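MaoC-like dehydratase (Phytophthora Capsici, PDB 3KH8) is probably a hydro-lyase of the MaoC and hydratase 2 family, reversibly adding water across the double bond of an enoyl thioester in a hot-dog domain. Local coordinates at residues A[60-65]-A[224-229]; A[71-76]-A[82-87]; A[89-94]-A[165-170]; A[260-265]-A[303-308]. One frame throughout, in Å; residues are numbered along the deposited sequence.

Contact 1. Residues A[60-65]-A[224-229]; sequences LMYAVG and RLSGDY
Tyr62 and Ser226 bring the two backbones closest, with 5.6 Å between their CA atoms. Residues 60-65 are the last part of helix 56-65. Residues 224-229 begin as a short 3-10 segment and run on as a loop. The sequence RLSGDY of that loop falls within the hydratase 2 motif, which in relatives with the double hot-dog fold carries catalytic groups. The contact therefore sets a helix of the hydratase 2 N-terminal part against a probable active-site loop of the MaoC-like part. Gly227, at a phi of 140°, turns the chain after Ser226.

No direct hydrogen bond spans the gap. A water lies between the sides instead, within hydrogen-bonding distance of both, 2.8 Å from Met61 O and 2.8 Å from Ser226 OG. Ser226 OG lies 3.2 Å from Tyr62 CA. Ser226 OG is also at the edge of the tyrosine ring, in the ring plane, 3.7 Å from Tyr62 CD1. Tyr62 CG stands anti to the backbone N (chi1 177°), which carries the ring past the serine.

Inside the loop, Arg224 NH2 donates to Tyr229 O across 3.1 Å. Its guanidinium also forms a salt bridge with Glu76 of the second subunit. Leu225 O accepts a hydrogen bond from Arg57 of that subunit, and Met61 packs on its Met61, so the contact is part of the dimer interface. Within the chain, Met61 and Leu225 cross at about a right angle. The methionine bends at chi3 (50°), and the methyl Met61 CE meets Leu225 CB at 3.7 Å.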
# COMPACT_ATOMS: atom_id res chain seq x y z
N LEU A 60 2.69 0.44 -7.97
CA LEU A 60 2.88 -0.66 -7.03
C LEU A 60 1.83 -0.64 -5.92
O LEU A 60 1.27 -1.68 -5.57
CB LEU A 60 4.29 -0.64 -6.43
CG LEU A 60 5.48 -0.71 -7.41
CD1 LEU A 60 6.82 -0.61 -6.68
CD2 LEU A 60 5.44 -1.99 -8.22
N MET A 61 1.56 0.55 -5.38
CA MET A 61 0.57 0.72 -4.31
C MET A 61 -0.83 0.33 -4.76
O MET A 61 -1.61 -0.24 -3.99
CB MET A 61 0.57 2.17 -3.81
CG MET A 61 1.88 2.60 -3.12
SD MET A 61 1.86 4.33 -2.59
CE MET A 61 0.30 4.39 -1.71
N TYR A 62 -1.15 0.66 -6.01
CA TYR A 62 -2.42 0.27 -6.61
C TYR A 62 -2.52 -1.24 -6.80
O TYR A 62 -3.53 -1.85 -6.46
CB TYR A 62 -2.64 0.99 -7.96
CG TYR A 62 -3.91 0.54 -8.66
CD1 TYR A 62 -5.16 0.92 -8.18
CD2 TYR A 62 -3.85 -0.28 -9.79
CE1 TYR A 62 -6.34 0.51 -8.81
CE2 TYR A 62 -5.03 -0.70 -10.44
CZ TYR A 62 -6.27 -0.30 -9.94
OH TYR A 62 -7.43 -0.70 -10.55
N ALA A 63 -1.46 -1.84 -7.36
CA ALA A 63 -1.42 -3.29 -7.59
C ALA A 63 -1.67 -4.07 -6.30
O ALA A 63 -2.51 -4.98 -6.28
CB ALA A 63 -0.10 -3.70 -8.23
N VAL A 64 -0.97 -3.70 -5.22
CA VAL A 64 -1.19 -4.36 -3.93
C VAL A 64 -2.58 -4.02 -3.35
O VAL A 64 -3.21 -4.86 -2.70
CB VAL A 64 -0.04 -4.12 -2.87
CG1 VAL A 64 1.33 -4.45 -3.46
CG2 VAL A 64 -0.06 -2.70 -2.32
N GLY A 65 -3.06 -2.81 -3.64
CA GLY A 65 -4.39 -2.37 -3.22
C GLY A 65 -5.51 -3.24 -3.78
O GLY A 65 -6.50 -3.49 -3.10
N ARG A 224 -7.57 2.32 -0.46
CA ARG A 224 -7.85 3.76 -0.37
C ARG A 224 -6.62 4.64 -0.63
O ARG A 224 -6.75 5.82 -0.98
CB ARG A 224 -8.50 4.12 0.97
CG ARG A 224 -7.63 3.94 2.21
CD ARG A 224 -8.50 3.88 3.47
NE ARG A 224 -9.20 5.14 3.72
CZ ARG A 224 -8.68 6.19 4.35
NH1 ARG A 224 -7.43 6.13 4.82
NH2 ARG A 224 -9.40 7.29 4.53
N LEU A 225 -5.43 4.06 -0.48
CA LEU A 225 -4.18 4.79 -0.64
C LEU A 225 -3.89 5.14 -2.10
O LEU A 225 -2.97 5.90 -2.39
CB LEU A 225 -3.01 4.03 0.01
CG LEU A 225 -3.20 3.66 1.49
CD1 LEU A 225 -1.98 2.96 2.09
CD2 LEU A 225 -3.57 4.88 2.32
N SER A 226 -4.71 4.61 -3.01
CA SER A 226 -4.62 4.95 -4.43
C SER A 226 -5.48 6.16 -4.81
O SER A 226 -5.52 6.55 -5.98
CB SER A 226 -4.95 3.73 -5.30
OG SER A 226 -3.91 2.77 -5.23
N GLY A 227 -6.17 6.75 -3.84
CA GLY A 227 -6.85 8.03 -4.07
C GLY A 227 -8.23 8.26 -3.48
O GLY A 227 -8.64 9.42 -3.32
N ASP A 228 -8.96 7.18 -3.18
CA ASP A 228 -10.33 7.31 -2.66
C ASP A 228 -10.39 7.10 -1.15
O ASP A 228 -10.51 5.98 -0.66
CB ASP A 228 -11.28 6.36 -3.40
CG ASP A 228 -12.75 6.55 -3.00
OD1 ASP A 228 -13.03 7.33 -2.07
OD2 ASP A 228 -13.62 5.91 -3.62
N TYR A 229 -10.36 8.22 -0.42
CA TYR A 229 -10.27 8.22 1.04
C TYR A 229 -11.63 8.36 1.75
O TYR A 229 -11.69 8.56 2.96
CB TYR A 229 -9.27 9.28 1.53
CG TYR A 229 -7.84 8.99 1.11
CD1 TYR A 229 -6.96 8.35 1.98
CD2 TYR A 229 -7.38 9.32 -0.17
CE1 TYR A 229 -5.64 8.07 1.59
CE2 TYR A 229 -6.08 9.04 -0.56
CZ TYR A 229 -5.22 8.41 0.32
OH TYR A 229 -3.93 8.13 -0.08
O HOH W 1 -3.85 1.03 -3.00

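Contact 2. Residues A[71-76]-A[82-87]; sequences LQFTYE and SAFPLY
The ring of Phe73 is held between two side chains. Phe84 CD1 sits over the centre of one face, 3.7 Å above the plane. Gln72 CG, from the preceding residue, lies over the centre of the opposite face. At the edge, close to the ring plane, are two carbonyl oxygens: Ser82 O is 3.3 Å from Phe73 CD1, and Ala83 O is 3.5 Å from Phe73 CE1. The two phenylalanines form a T-shaped pair. The edge of Phe84 points at the face of Phe73, with centroids 5.0 Å apart and planes at 69°. One face of Phe84 is in turn touched by Pro85 CD, offset toward the rim. Phe84 CG is anti to its nitrogen (chi1 -167°), and this turns the CD1 edge of Phe84 onto the face of Phe73.

The backbones are tied as well. Ser82 N donates to Gln72 O over 3.0 Å. A water gives its protons to Phe73 O (2.7 Å) and Ser82 O (2.9 Å). The polar ends have partners beyond the segments: Gln72 NE2 bonds to Gly269 O and Lys80 O, and Ser82 OG to Lys80 O.

The contact folds the loop after helix 71-74 back on that helix, closing off the five residues between the two segments, in the hydratase 2 N-terminal part. Helix 251-266 covers it through Phe263 and Arg260. The carbonyls lie at the slightly positive C-H rim of Phe73, and carbon lies on its faces. This arrangement should fix the rotation of the ring.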
# COMPACT_ATOMS: atom_id res chain seq x y z
N LEU A 71 4.48 -10.40 -10.26
CA LEU A 71 5.66 -9.53 -10.37
C LEU A 71 5.59 -8.53 -11.53
O LEU A 71 6.19 -7.46 -11.45
CB LEU A 71 6.94 -10.36 -10.47
CG LEU A 71 7.24 -11.32 -9.31
CD1 LEU A 71 8.60 -12.00 -9.50
CD2 LEU A 71 7.18 -10.60 -7.97
N GLN A 72 4.86 -8.89 -12.58
CA GLN A 72 4.60 -7.97 -13.69
C GLN A 72 4.01 -6.65 -13.18
O GLN A 72 4.25 -5.59 -13.76
CB GLN A 72 3.66 -8.61 -14.73
CG GLN A 72 3.19 -7.65 -15.83
CD GLN A 72 2.64 -8.33 -17.07
OE1 GLN A 72 2.01 -9.39 -16.99
NE2 GLN A 72 2.86 -7.72 -18.22
N PHE A 73 3.25 -6.71 -12.09
CA PHE A 73 2.60 -5.53 -11.52
C PHE A 73 3.13 -5.07 -10.16
O PHE A 73 2.86 -3.93 -9.75
CB PHE A 73 1.08 -5.74 -11.46
CG PHE A 73 0.46 -6.04 -12.80
CD1 PHE A 73 0.42 -5.06 -13.79
CD2 PHE A 73 -0.05 -7.30 -13.08
CE1 PHE A 73 -0.14 -5.33 -15.04
CE2 PHE A 73 -0.61 -7.59 -14.32
CZ PHE A 73 -0.66 -6.60 -15.31
N THR A 74 3.87 -5.93 -9.46
CA THR A 74 4.34 -5.62 -8.10
C THR A 74 5.85 -5.41 -7.98
O THR A 74 6.33 -5.02 -6.91
CB THR A 74 3.95 -6.72 -7.09
OG1 THR A 74 4.52 -7.97 -7.50
CG2 THR A 74 2.43 -6.84 -6.98
N TYR A 75 6.59 -5.69 -9.05
CA TYR A 75 8.05 -5.56 -9.01
C TYR A 75 8.56 -4.70 -10.17
O TYR A 75 8.49 -5.10 -11.33
CB TYR A 75 8.72 -6.94 -8.99
CG TYR A 75 10.23 -6.91 -8.97
CD1 TYR A 75 10.92 -6.03 -8.12
CD2 TYR A 75 10.98 -7.76 -9.78
CE1 TYR A 75 12.31 -6.00 -8.10
CE2 TYR A 75 12.37 -7.73 -9.76
CZ TYR A 75 13.03 -6.85 -8.92
OH TYR A 75 14.41 -6.82 -8.89
N GLU A 76 9.07 -3.52 -9.82
CA GLU A 76 9.50 -2.51 -10.80
C GLU A 76 10.54 -2.99 -11.82
O GLU A 76 10.62 -2.45 -12.91
CB GLU A 76 9.99 -1.23 -10.09
CG GLU A 76 11.27 -1.39 -9.25
CD GLU A 76 11.01 -1.93 -7.85
OE1 GLU A 76 9.88 -2.38 -7.55
OE2 GLU A 76 11.96 -1.91 -7.04
N SER A 82 4.58 -3.41 -15.78
CA SER A 82 3.53 -2.61 -16.40
C SER A 82 2.62 -2.01 -15.33
O SER A 82 2.52 -2.54 -14.22
CB SER A 82 2.68 -3.48 -17.33
OG SER A 82 3.46 -4.12 -18.33
N ALA A 83 1.97 -0.90 -15.67
CA ALA A 83 0.85 -0.41 -14.87
C ALA A 83 -0.27 -1.44 -15.01
O ALA A 83 -0.45 -2.01 -16.09
CB ALA A 83 0.39 0.94 -15.37
N PHE A 84 -1.02 -1.68 -13.94
CA PHE A 84 -2.23 -2.48 -14.11
C PHE A 84 -3.24 -1.68 -14.95
O PHE A 84 -3.45 -0.49 -14.68
CB PHE A 84 -2.85 -2.96 -12.79
CG PHE A 84 -3.90 -4.01 -13.00
CD1 PHE A 84 -3.54 -5.34 -13.19
CD2 PHE A 84 -5.25 -3.66 -13.08
CE1 PHE A 84 -4.51 -6.32 -13.42
CE2 PHE A 84 -6.22 -4.63 -13.31
CZ PHE A 84 -5.86 -5.95 -13.49
N PRO A 85 -3.83 -2.31 -15.98
CA PRO A 85 -4.62 -1.57 -16.97
C PRO A 85 -5.79 -0.72 -16.45
O PRO A 85 -6.16 0.26 -17.08
CB PRO A 85 -5.12 -2.67 -17.91
CG PRO A 85 -4.06 -3.69 -17.85
CD PRO A 85 -3.66 -3.72 -16.39
N LEU A 86 -6.35 -1.10 -15.30
CA LEU A 86 -7.46 -0.34 -14.72
C LEU A 86 -7.02 0.91 -13.95
O LEU A 86 -7.87 1.72 -13.56
CB LEU A 86 -8.33 -1.24 -13.83
CG LEU A 86 -9.75 -0.74 -13.54
CD1 LEU A 86 -10.64 -0.88 -14.78
CD2 LEU A 86 -10.37 -1.46 -12.35
N TYR A 87 -5.72 1.06 -13.71
CA TYR A 87 -5.24 2.17 -12.87
C TYR A 87 -5.79 3.58 -13.19
O TYR A 87 -6.07 4.34 -12.26
CB TYR A 87 -3.70 2.18 -12.74
CG TYR A 87 -3.20 3.33 -11.89
CD1 TYR A 87 -3.45 3.37 -10.52
CD2 TYR A 87 -2.51 4.41 -12.46
CE1 TYR A 87 -3.01 4.43 -9.72
CE2 TYR A 87 -2.07 5.48 -11.67
CZ TYR A 87 -2.32 5.48 -10.31
OH TYR A 87 -1.89 6.53 -9.54
O HOH W 2 2.02 -2.02 -11.45

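Contact 3. Residues A[89-94]-A[165-170]; sequences VCLPFK and TQFEDG
Cys90 O, just ahead of the Leu91 and Pro92 that meet Phe167, accepts from two backbone donors. Phe93 N and Lys94 N each lie 3.0 Å from Cys90 O. The pair of bonds mixes a 3-10 and an alpha-helical step, and it holds the turn from Cys90 to Lys94.

The contact across the segments is entirely apolar. Phe167 points from its strand toward the helix, and its far end does the touching. Phe167 CZ lies 3.5 Å from Leu91 CB and 3.9 Å from Pro92 CD. The two residues come at the ring from different directions. Leu91 CD1 lies over the centre of one face, 4.3 Å above the plane. Pro92 CD meets the edge, in the ring plane. The opposite face belongs to Thr165 CG2, two residues back on the same strand, 3.5 Å above the plane and toward the rim. Thr165 CG2 also reaches Pro92 CG, more loosely, at 4.4 Å. Thr165 and Phe167, two apart on the strand, face the same side, and a chi1 of -74° brings the phenylalanine ring against the threonine methyl.

This is plain core packing of a short helix on the sheet of the N-terminal hot-dog domain. Strand 158-169 pairs antiparallel with strands 141-154 and 172-184. Val174 and Leu177 of the latter also touch Phe167. Strand 48-54, paired with 141-154 in the same sheet, adds Tyr50 against Pro92, Thr165 and Phe167, and Ala52 against Leu91.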
# COMPACT_ATOMS: atom_id res chain seq x y z
N VAL A 89 -8.60 4.74 -13.55
CA VAL A 89 -9.79 5.07 -12.74
C VAL A 89 -9.46 5.82 -11.45
O VAL A 89 -10.32 6.51 -10.89
CB VAL A 89 -10.68 3.83 -12.38
CG1 VAL A 89 -11.12 3.11 -13.64
CG2 VAL A 89 -9.97 2.88 -11.41
N CYS A 90 -8.23 5.67 -10.97
CA CYS A 90 -7.79 6.33 -9.75
C CYS A 90 -7.38 7.78 -9.97
O CYS A 90 -7.41 8.58 -9.03
CB CYS A 90 -6.62 5.57 -9.12
SG CYS A 90 -7.11 3.97 -8.46
N LEU A 91 -7.00 8.12 -11.20
CA LEU A 91 -6.41 9.44 -11.50
C LEU A 91 -7.33 10.65 -11.24
O LEU A 91 -6.83 11.69 -10.79
CB LEU A 91 -5.81 9.47 -12.91
CG LEU A 91 -4.61 8.55 -13.16
CD1 LEU A 91 -4.30 8.45 -14.65
CD2 LEU A 91 -3.37 8.99 -12.37
N PRO A 92 -8.65 10.53 -11.50
CA PRO A 92 -9.55 11.62 -11.12
C PRO A 92 -9.64 11.87 -9.61
O PRO A 92 -9.97 12.97 -9.20
CB PRO A 92 -10.91 11.15 -11.66
CG PRO A 92 -10.58 10.23 -12.76
CD PRO A 92 -9.36 9.50 -12.29
N PHE A 93 -9.35 10.85 -8.80
CA PHE A 93 -9.28 11.02 -7.35
C PHE A 93 -7.94 11.66 -6.96
O PHE A 93 -7.88 12.59 -6.16
CB PHE A 93 -9.41 9.68 -6.63
CG PHE A 93 -10.74 9.00 -6.80
CD1 PHE A 93 -11.76 9.21 -5.88
CD2 PHE A 93 -10.96 8.13 -7.87
CE1 PHE A 93 -13.00 8.58 -6.03
CE2 PHE A 93 -12.20 7.50 -8.03
CZ PHE A 93 -13.22 7.72 -7.11
N LYS A 94 -6.87 11.13 -7.55
CA LYS A 94 -5.50 11.46 -7.15
C LYS A 94 -5.05 12.84 -7.61
O LYS A 94 -4.35 13.55 -6.88
CB LYS A 94 -4.55 10.39 -7.70
CG LYS A 94 -3.16 10.41 -7.08
CD LYS A 94 -2.19 9.59 -7.91
CE LYS A 94 -0.82 9.59 -7.27
NZ LYS A 94 -0.07 10.84 -7.57
N THR A 165 -14.40 11.15 -18.58
CA THR A 165 -13.05 11.68 -18.38
C THR A 165 -12.15 11.16 -19.49
O THR A 165 -12.04 9.96 -19.70
CB THR A 165 -12.48 11.29 -17.00
OG1 THR A 165 -13.33 11.80 -15.97
CG2 THR A 165 -11.08 11.86 -16.81
N GLN A 166 -11.51 12.09 -20.20
CA GLN A 166 -10.53 11.73 -21.21
C GLN A 166 -9.13 12.11 -20.73
O GLN A 166 -8.88 13.26 -20.36
CB GLN A 166 -10.85 12.43 -22.53
CG GLN A 166 -12.06 11.85 -23.26
CD GLN A 166 -12.41 12.63 -24.51
OE1 GLN A 166 -12.99 13.72 -24.44
NE2 GLN A 166 -12.07 12.08 -25.67
N PHE A 167 -8.23 11.14 -20.71
CA PHE A 167 -6.82 11.38 -20.39
C PHE A 167 -5.96 11.34 -21.64
O PHE A 167 -6.13 10.47 -22.50
CB PHE A 167 -6.29 10.40 -19.35
CG PHE A 167 -6.79 10.65 -17.96
CD1 PHE A 167 -6.41 11.80 -17.27
CD2 PHE A 167 -7.66 9.75 -17.35
CE1 PHE A 167 -6.87 12.05 -15.99
CE2 PHE A 167 -8.12 9.99 -16.06
CZ PHE A 167 -7.73 11.14 -15.38
N GLU A 168 -5.03 12.28 -21.72
CA GLU A 168 -4.13 12.42 -22.85
C GLU A 168 -2.78 12.99 -22.41
O GLU A 168 -2.69 13.64 -21.37
CB GLU A 168 -4.76 13.33 -23.92
CG GLU A 168 -5.23 14.68 -23.38
CD GLU A 168 -5.87 15.57 -24.43
OE1 GLU A 168 -6.47 15.04 -25.39
OE2 GLU A 168 -5.78 16.80 -24.29
N ASP A 169 -1.74 12.71 -23.19
CA ASP A 169 -0.48 13.44 -23.06
C ASP A 169 -0.16 14.15 -24.38
O ASP A 169 -1.04 14.27 -25.24
CB ASP A 169 0.67 12.53 -22.60
CG ASP A 169 0.88 11.32 -23.50
OD1 ASP A 169 0.41 11.32 -24.66
OD2 ASP A 169 1.54 10.36 -23.04
N GLY A 170 1.08 14.61 -24.53
CA GLY A 170 1.52 15.27 -25.76
C GLY A 170 1.44 14.41 -27.01
O GLY A 170 1.40 14.93 -28.12

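Contact 4. Residues A[260-265]-A[303-308]; sequences RALFKQ and VLFQAV
Leu262 is the residue most buried by this contact, and its two methyls divide the work. Leu262 CD1 rests over one face of the Phe305 ring in a CH-pi contact, 3.6 Å from the centroid and 15° off the ring normal. It lies a little toward the rim, and Leu262 CD1 is nearest to Phe305 CE1, at 3.5 Å. Leu262 CD2 is 3.9 Å from Val303 CG1 and also borders Phe305 CD1 at 4.0 Å.

The leucine and the phenylalanine cross at about a right angle. Phe305 CG is wedged between the backbone N and the carbonyl carbon (chi1 71°), a crowded position, which turns one face of the ring toward Leu262. The ring edge has Val303 O in its plane.

Helix 251-266 is the long central helix of the MaoC hot-dog domain, and strand 302-309 belongs to the antiparallel sheet that curls round it. Leu262 is one of the side chains by which the helix packs on that sheet, and it also touches Met295 and Phe322 on the two flanking strands. Val303 and Phe305 point from alternate positions to the helix side, while Leu304 between them points away. Val303 also touches Tyr324, and Phe305 touches Phe322, both on strand 314-324.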
# COMPACT_ATOMS: atom_id res chain seq x y z
N ARG A 260 -8.29 -8.28 -12.78
CA ARG A 260 -7.15 -9.17 -12.57
C ARG A 260 -7.43 -10.56 -13.14
O ARG A 260 -6.57 -11.15 -13.80
CB ARG A 260 -6.81 -9.30 -11.08
CG ARG A 260 -6.12 -8.08 -10.47
CD ARG A 260 -6.00 -8.24 -8.95
NE ARG A 260 -5.49 -9.57 -8.61
CZ ARG A 260 -5.83 -10.25 -7.52
NH1 ARG A 260 -6.67 -9.74 -6.63
NH2 ARG A 260 -5.31 -11.45 -7.32
N ALA A 261 -8.63 -11.08 -12.87
CA ALA A 261 -9.03 -12.39 -13.38
C ALA A 261 -9.09 -12.38 -14.91
O ALA A 261 -8.61 -13.32 -15.56
CB ALA A 261 -10.37 -12.80 -12.80
N LEU A 262 -9.65 -11.31 -15.47
CA LEU A 262 -9.77 -11.16 -16.93
C LEU A 262 -8.41 -11.06 -17.61
O LEU A 262 -8.18 -11.70 -18.65
CB LEU A 262 -10.66 -9.96 -17.28
CG LEU A 262 -12.13 -10.10 -16.89
CD1 LEU A 262 -12.77 -8.72 -16.74
CD2 LEU A 262 -12.90 -10.97 -17.89
N PHE A 263 -7.50 -10.26 -17.04
CA PHE A 263 -6.15 -10.13 -17.57
C PHE A 263 -5.42 -11.47 -17.54
O PHE A 263 -4.75 -11.85 -18.51
CB PHE A 263 -5.33 -9.07 -16.82
CG PHE A 263 -3.90 -8.96 -17.29
CD1 PHE A 263 -3.58 -8.22 -18.42
CD2 PHE A 263 -2.88 -9.63 -16.61
CE1 PHE A 263 -2.26 -8.13 -18.87
CE2 PHE A 263 -1.55 -9.54 -17.06
CZ PHE A 263 -1.24 -8.79 -18.18
N LYS A 264 -5.55 -12.18 -16.41
CA LYS A 264 -4.87 -13.46 -16.20
C LYS A 264 -5.35 -14.52 -17.19
O LYS A 264 -4.54 -15.27 -17.75
CB LYS A 264 -5.08 -13.93 -14.75
CG LYS A 264 -4.21 -15.10 -14.33
CD LYS A 264 -4.54 -15.52 -12.90
CE LYS A 264 -3.65 -16.66 -12.44
NZ LYS A 264 -3.97 -17.05 -11.03
N GLN A 265 -6.66 -14.58 -17.40
CA GLN A 265 -7.25 -15.60 -18.28
C GLN A 265 -7.01 -15.33 -19.77
O GLN A 265 -6.70 -16.25 -20.53
CB GLN A 265 -8.74 -15.78 -17.98
CG GLN A 265 -9.44 -16.87 -18.82
CD GLN A 265 -8.83 -18.25 -18.63
OE1 GLN A 265 -8.59 -18.69 -17.51
NE2 GLN A 265 -8.59 -18.95 -19.74
N VAL A 303 -15.52 -10.79 -23.85
CA VAL A 303 -15.82 -11.64 -22.70
C VAL A 303 -16.86 -10.97 -21.81
O VAL A 303 -16.70 -9.81 -21.40
CB VAL A 303 -14.55 -11.97 -21.86
CG1 VAL A 303 -14.89 -12.86 -20.66
CG2 VAL A 303 -13.50 -12.63 -22.73
N LEU A 304 -17.93 -11.70 -21.51
CA LEU A 304 -18.92 -11.23 -20.57
C LEU A 304 -18.60 -11.82 -19.20
O LEU A 304 -18.04 -12.92 -19.10
CB LEU A 304 -20.34 -11.58 -21.04
CG LEU A 304 -20.73 -11.05 -22.43
CD1 LEU A 304 -22.19 -11.36 -22.75
CD2 LEU A 304 -20.47 -9.54 -22.59
N PHE A 305 -18.92 -11.08 -18.14
CA PHE A 305 -18.53 -11.50 -16.80
C PHE A 305 -19.36 -10.92 -15.67
O PHE A 305 -20.05 -9.91 -15.85
CB PHE A 305 -17.04 -11.24 -16.55
CG PHE A 305 -16.69 -9.78 -16.42
CD1 PHE A 305 -16.41 -9.02 -17.55
CD2 PHE A 305 -16.64 -9.18 -15.16
CE1 PHE A 305 -16.08 -7.67 -17.42
CE2 PHE A 305 -16.32 -7.83 -15.03
CZ PHE A 305 -16.03 -7.08 -16.16
N GLN A 306 -19.29 -11.58 -14.52
CA GLN A 306 -19.85 -11.09 -13.28
C GLN A 306 -18.84 -11.32 -12.17
O GLN A 306 -18.02 -12.24 -12.26
CB GLN A 306 -21.12 -11.85 -12.91
CG GLN A 306 -22.30 -11.69 -13.87
CD GLN A 306 -23.49 -12.52 -13.42
OE1 GLN A 306 -23.36 -13.72 -13.20
NE2 GLN A 306 -24.64 -11.88 -13.27
N ALA A 307 -18.89 -10.49 -11.13
CA ALA A 307 -18.17 -10.78 -9.90
C ALA A 307 -19.17 -11.03 -8.78
O ALA A 307 -20.14 -10.28 -8.64
CB ALA A 307 -17.20 -9.66 -9.53
N VAL A 308 -18.93 -12.08 -8.01
CA VAL A 308 -19.89 -12.56 -7.02
C VAL A 308 -19.19 -12.78 -5.69
O VAL A 308 -18.06 -13.27 -5.65
CB VAL A 308 -20.54 -13.89 -7.49
CG1 VAL A 308 -21.63 -14.35 -6.51
CG2 VAL A 308 -21.13 -13.75 -8.90

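Contacts 1, 2 and 3 form one connected region. Tyr62 CG of contact 1 lies 3.4 Å from Tyr87 CD1 of contact 2. Contacts 2 and 3 meet where Tyr87 OH is 3.5 Å from Lys94 CD. Contact 3 borders the probable active-site loop 224-229, with Phe93 CE1 3.7 Å from Asp228 OD2. Contact 4 joins through contact 2, with Phe73 CE2 3.5 Å from Phe263 CE2, which links the N-terminal part to the MaoC-like part. Its centre is about 20 Å from that of contact 1 and about 23 Å from that of contact 3. Contacts 1 and 2 both touch the second subunit; Arg224 of one subunit and Glu76 of the other form a salt bridge across the dimer.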